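Local coordinates for protein dihydrodipicolinate synthase (Agrobacterium tumefaciens, PDB 3B4U) that probably catalyses the condensation of pyruvate with aspartate semialdehyde, an early step in making diaminopimelate and lysine, at residues I27-R32 with T261-V266; V138-S143 with V147-E152. All blocks are in the same frame, centred on the assembly; numbering follows the deposited sequence.

Contact 1. Residues I27-R32 with T261-V266; sequences IAHARR and TIWSDV
In the outer layer of a TIM barrel, H29 on helix 23-35, the helix after the first strand, meets W263 in the loop between helices 246-258 and 275-289. The contact therefore ties the start of the barrel to the C-terminal helical part. The outer rim of the indole's six-membered ring does the touching: CZ2 lies 3.6 Å from H29 CB. The aromatic pair is edge-to-face, with the W263 edge toward the imidazole face, but inclined, its planes at 53° and its centroids 4.6 Å apart. Histidine suits this buried place because it offers a flat surface and two polar ring atoms. With H29 CG anti to the backbone N (chi1 179°), CB and CG lie against the indole while ND1 is turned to R32, one turn further along the helix, and accepts a 2.9 Å hydrogen bond from R32 NH2. Since NE2 bonds to N215 OD1, both ring nitrogens are engaged, consistent with a neutral ring protonated on NE2. E260 joins the two segments, taking a salt bridge from R32 NH1 and a hydrogen bond from W263 NE1. R32 itself reaches the indole loosely, with W263 CZ2 near its guanidinium plane, 4.4 Å from NH2.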
# COMPACT_ATOMS: atom_id res chain seq x y z
N ILE B 27 -19.62 -15.57 -5.99
CA ILE B 27 -19.71 -16.93 -5.51
C ILE B 27 -19.96 -17.89 -6.67
O ILE B 27 -19.39 -18.96 -6.74
CB ILE B 27 -20.78 -17.04 -4.41
CG1 ILE B 27 -20.27 -16.33 -3.16
CG2 ILE B 27 -21.14 -18.46 -4.12
CD1 ILE B 27 -21.30 -16.04 -2.08
N ALA B 28 -20.84 -17.52 -7.58
CA ALA B 28 -21.13 -18.37 -8.75
C ALA B 28 -19.87 -18.57 -9.63
O ALA B 28 -19.61 -19.67 -10.12
CB ALA B 28 -22.30 -17.79 -9.57
N HIS B 29 -19.09 -17.51 -9.76
CA HIS B 29 -17.84 -17.59 -10.50
C HIS B 29 -16.85 -18.51 -9.78
O HIS B 29 -16.22 -19.35 -10.42
CB HIS B 29 -17.29 -16.19 -10.73
CG HIS B 29 -16.00 -16.18 -11.45
ND1 HIS B 29 -15.84 -16.71 -12.71
CD2 HIS B 29 -14.80 -15.68 -11.07
CE1 HIS B 29 -14.58 -16.53 -13.06
NE2 HIS B 29 -13.91 -15.92 -12.09
N ALA B 30 -16.76 -18.40 -8.47
CA ALA B 30 -15.91 -19.31 -7.70
C ALA B 30 -16.34 -20.76 -7.92
O ALA B 30 -15.51 -21.64 -8.14
CB ALA B 30 -15.95 -18.96 -6.23
N ARG B 31 -17.64 -21.03 -7.85
CA ARG B 31 -18.13 -22.39 -8.04
C ARG B 31 -17.79 -22.90 -9.42
O ARG B 31 -17.44 -24.07 -9.59
CB ARG B 31 -19.64 -22.44 -7.85
CG ARG B 31 -20.08 -22.28 -6.42
CD ARG B 31 -19.83 -23.51 -5.58
NE ARG B 31 -20.50 -23.44 -4.27
CZ ARG B 31 -20.26 -24.27 -3.25
NH1 ARG B 31 -20.92 -24.09 -2.13
NH2 ARG B 31 -19.40 -25.27 -3.33
N ARG B 32 -17.90 -22.05 -10.43
CA ARG B 32 -17.54 -22.42 -11.81
C ARG B 32 -16.06 -22.77 -11.89
O ARG B 32 -15.68 -23.79 -12.47
CB ARG B 32 -17.91 -21.29 -12.76
CG ARG B 32 -17.37 -21.48 -14.17
CD ARG B 32 -17.96 -20.49 -15.18
NE ARG B 32 -17.74 -19.12 -14.73
CZ ARG B 32 -18.63 -18.15 -14.73
NH1 ARG B 32 -19.84 -18.35 -15.23
NH2 ARG B 32 -18.33 -16.98 -14.22
N THR B 261 -21.80 -9.96 -18.51
CA THR B 261 -21.37 -8.59 -18.73
C THR B 261 -20.79 -7.93 -17.47
O THR B 261 -20.08 -6.94 -17.60
CB THR B 261 -22.54 -7.72 -19.26
OG1 THR B 261 -23.59 -7.77 -18.31
CG2 THR B 261 -23.04 -8.23 -20.60
N ILE B 262 -21.13 -8.45 -16.30
CA ILE B 262 -20.72 -7.81 -15.03
C ILE B 262 -19.21 -7.57 -14.94
O ILE B 262 -18.77 -6.58 -14.36
CB ILE B 262 -21.25 -8.62 -13.83
CG1 ILE B 262 -21.20 -7.83 -12.51
CG2 ILE B 262 -20.52 -9.94 -13.67
CD1 ILE B 262 -22.43 -7.01 -12.29
N TRP B 263 -18.40 -8.43 -15.55
CA TRP B 263 -16.96 -8.42 -15.30
C TRP B 263 -16.27 -7.25 -15.89
O TRP B 263 -15.16 -6.98 -15.45
CB TRP B 263 -16.34 -9.72 -15.80
CG TRP B 263 -16.97 -10.87 -15.14
CD1 TRP B 263 -17.93 -11.67 -15.65
CD2 TRP B 263 -16.74 -11.31 -13.79
NE1 TRP B 263 -18.33 -12.58 -14.72
CE2 TRP B 263 -17.62 -12.38 -13.56
CE3 TRP B 263 -15.87 -10.92 -12.75
CZ2 TRP B 263 -17.66 -13.04 -12.33
CZ3 TRP B 263 -15.92 -11.57 -11.54
CH2 TRP B 263 -16.79 -12.64 -11.34
N SER B 264 -16.93 -6.51 -16.80
CA SER B 264 -16.37 -5.34 -17.46
C SER B 264 -15.78 -4.40 -16.42
O SER B 264 -14.55 -4.09 -16.46
CB SER B 264 -17.40 -4.66 -18.41
OG SER B 264 -18.66 -4.49 -17.78
N ASP B 265 -16.64 -4.08 -15.46
CA ASP B 265 -16.40 -3.03 -14.50
C ASP B 265 -15.22 -3.35 -13.57
O ASP B 265 -15.09 -4.47 -13.06
CB ASP B 265 -17.66 -2.75 -13.66
CG ASP B 265 -18.69 -1.90 -14.40
OD1 ASP B 265 -18.39 -1.46 -15.52
OD2 ASP B 265 -19.79 -1.74 -13.84
N VAL B 266 -14.39 -2.34 -13.37
CA VAL B 266 -13.30 -2.41 -12.42
C VAL B 266 -13.45 -1.29 -11.44
O VAL B 266 -14.15 -0.31 -11.69
CB VAL B 266 -11.91 -2.30 -13.12
CG1 VAL B 266 -11.66 -3.55 -13.98
CG2 VAL B 266 -11.77 -1.02 -13.93

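Contact 2. Residues V138-S143 with V147-E152; sequences VYNIPS and VTLSVE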
# COMPACT_ATOMS: atom_id res chain seq x y z
N VAL B 138 4.02 -16.60 1.24
CA VAL B 138 4.52 -15.24 1.08
C VAL B 138 4.53 -14.88 -0.40
O VAL B 138 4.87 -15.68 -1.26
CB VAL B 138 5.89 -15.06 1.79
CG1 VAL B 138 5.70 -15.23 3.29
CG2 VAL B 138 6.96 -15.95 1.23
N TYR B 139 4.16 -13.64 -0.68
CA TYR B 139 3.83 -13.22 -2.06
C TYR B 139 4.93 -12.35 -2.64
O TYR B 139 5.14 -11.23 -2.20
CB TYR B 139 2.49 -12.48 -2.02
CG TYR B 139 1.80 -12.22 -3.33
CD1 TYR B 139 2.16 -12.81 -4.54
CD2 TYR B 139 0.70 -11.36 -3.34
CE1 TYR B 139 1.43 -12.55 -5.71
CE2 TYR B 139 -0.05 -11.14 -4.48
CZ TYR B 139 0.32 -11.75 -5.65
OH TYR B 139 -0.40 -11.47 -6.79
N ASN B 140 5.64 -12.91 -3.61
CA ASN B 140 6.73 -12.24 -4.29
C ASN B 140 6.25 -11.71 -5.64
O ASN B 140 6.23 -12.43 -6.63
CB ASN B 140 7.90 -13.21 -4.50
CG ASN B 140 9.12 -12.53 -5.06
OD1 ASN B 140 9.50 -11.48 -4.58
ND2 ASN B 140 9.76 -13.14 -6.06
N ILE B 141 5.87 -10.45 -5.65
CA ILE B 141 5.35 -9.80 -6.86
C ILE B 141 5.96 -8.41 -6.99
O ILE B 141 5.28 -7.37 -6.93
CB ILE B 141 3.81 -9.86 -6.93
CG1 ILE B 141 3.33 -9.37 -8.30
CG2 ILE B 141 3.13 -9.16 -5.75
CD1 ILE B 141 1.88 -9.64 -8.57
N PRO B 142 7.28 -8.35 -7.19
CA PRO B 142 7.97 -7.07 -7.16
C PRO B 142 7.52 -6.08 -8.24
O PRO B 142 7.66 -4.88 -8.05
CB PRO B 142 9.44 -7.46 -7.31
CG PRO B 142 9.43 -8.82 -7.87
CD PRO B 142 8.22 -9.48 -7.32
N SER B 143 6.98 -6.54 -9.34
CA SER B 143 6.47 -5.62 -10.36
C SER B 143 5.29 -4.79 -9.87
O SER B 143 4.95 -3.79 -10.49
CB SER B 143 6.00 -6.40 -11.58
OG SER B 143 4.97 -7.32 -11.32
N VAL B 147 8.76 -4.84 -3.82
CA VAL B 147 9.43 -5.54 -2.72
C VAL B 147 9.69 -6.97 -3.17
O VAL B 147 8.80 -7.76 -3.39
CB VAL B 147 8.61 -5.49 -1.43
CG1 VAL B 147 9.40 -6.21 -0.34
CG2 VAL B 147 8.28 -4.04 -1.04
N THR B 148 10.94 -7.27 -3.40
CA THR B 148 11.35 -8.63 -3.70
C THR B 148 11.55 -9.41 -2.42
O THR B 148 12.10 -8.90 -1.47
CB THR B 148 12.65 -8.59 -4.50
OG1 THR B 148 12.40 -7.93 -5.76
CG2 THR B 148 13.18 -9.99 -4.77
N LEU B 149 11.11 -10.65 -2.43
CA LEU B 149 11.41 -11.60 -1.36
C LEU B 149 12.54 -12.49 -1.85
O LEU B 149 12.34 -13.41 -2.64
CB LEU B 149 10.17 -12.40 -0.97
CG LEU B 149 8.91 -11.60 -0.65
CD1 LEU B 149 7.76 -12.53 -0.28
CD2 LEU B 149 9.17 -10.57 0.43
N SER B 150 13.74 -12.22 -1.39
CA SER B 150 14.90 -12.95 -1.85
C SER B 150 14.85 -14.41 -1.44
O SER B 150 14.19 -14.79 -0.47
CB SER B 150 16.17 -12.31 -1.32
OG SER B 150 16.29 -12.55 0.06
N VAL B 151 15.59 -15.25 -2.17
CA VAL B 151 15.74 -16.64 -1.78
C VAL B 151 16.26 -16.75 -0.35
O VAL B 151 15.79 -17.56 0.44
CB VAL B 151 16.65 -17.40 -2.78
CG1 VAL B 151 16.91 -18.82 -2.30
CG2 VAL B 151 16.01 -17.38 -4.19
N GLU B 152 17.21 -15.88 -0.01
CA GLU B 152 17.80 -15.87 1.32
C GLU B 152 16.74 -15.54 2.39
O GLU B 152 16.68 -16.18 3.44
CB GLU B 152 18.96 -14.87 1.33
CG GLU B 152 20.16 -15.31 0.48
CD GLU B 152 20.09 -15.08 -1.07
OE1 GLU B 152 19.17 -14.46 -1.70
OE2 GLU B 152 21.05 -15.54 -1.70
O HOH W 1 6.27 -8.81 -3.27
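Strand 136-140 runs into the short helix 142-145, and the chain then doubles back in extended form, bringing the CA atoms of P142 and V147 to 4.9 Å and those of N140 and L149 to 5.6 Å. Backbone does not bond to backbone directly across this return. Instead, N140 OD1 accepts from L149 N at 2.8 Å in an almost straight bond (N-H...O 179°), although the donor sits 42° above the carbonyl plane. N140 CG lies anti to its own N (chi1 -174°), which carries the amide across the gap. Asparagine fits because its other end, ND2, can donate at the same time, to D170 OD1 of strand 165-170; the amide is thus held at both ends.

A water makes the second bridge: it donates to Y139 O and, at 2.7 Å, to V147 O, and accepts from I141 N, so that it ties two backbone groups of the first arm to one of the second. L149 CD1 has V138 CB as its apolar partner, at 3.8 Å, and F122 of helix 115-129 packs on both side chains; the same methyl also rests against the backbone carbonyl oxygen Y139 O, at 3.5 Å. Nearer the surface, P142 CB touches T148 OG1 at 3.4 Å; proline is well placed in the first turn of a helix, where its missing N-H costs nothing. S150 is the N-cap of helix 151-160, its OG accepting from L153 N.

Y139 points to the other side of the strand, where its OH bonds to T46 and its side chain packs on Y109 of the second subunit. This grouping, with the Tyr-Asn-Ile-Pro sequence at the C-terminal end of the fifth barrel strand, is consistent with the tyrosine-threonine-tyrosine proton relay of the dihydrodipicolinate synthase active site.

How the contacts relate
Both contacts are largely buried, but they lie on opposite sides of the chain's centre, their own centres about 29 Å apart, and share no secondary-structure element. Contact 1 joins residues far apart in sequence, from an early outer helix to a late loop, and encloses contact 2 along the chain. Contact 2 is local, shaping the return from a barrel strand to its following helix. Their chemistry differs accordingly. Contact 1 rests on two rings, with a neighbouring glutamate binding an arginine on one side and an indole N-H on the other, and has no direct hydrogen bond across it. Contact 2 uses a side-chain amide and a water to serve backbone groups, and it alone borders the second subunit.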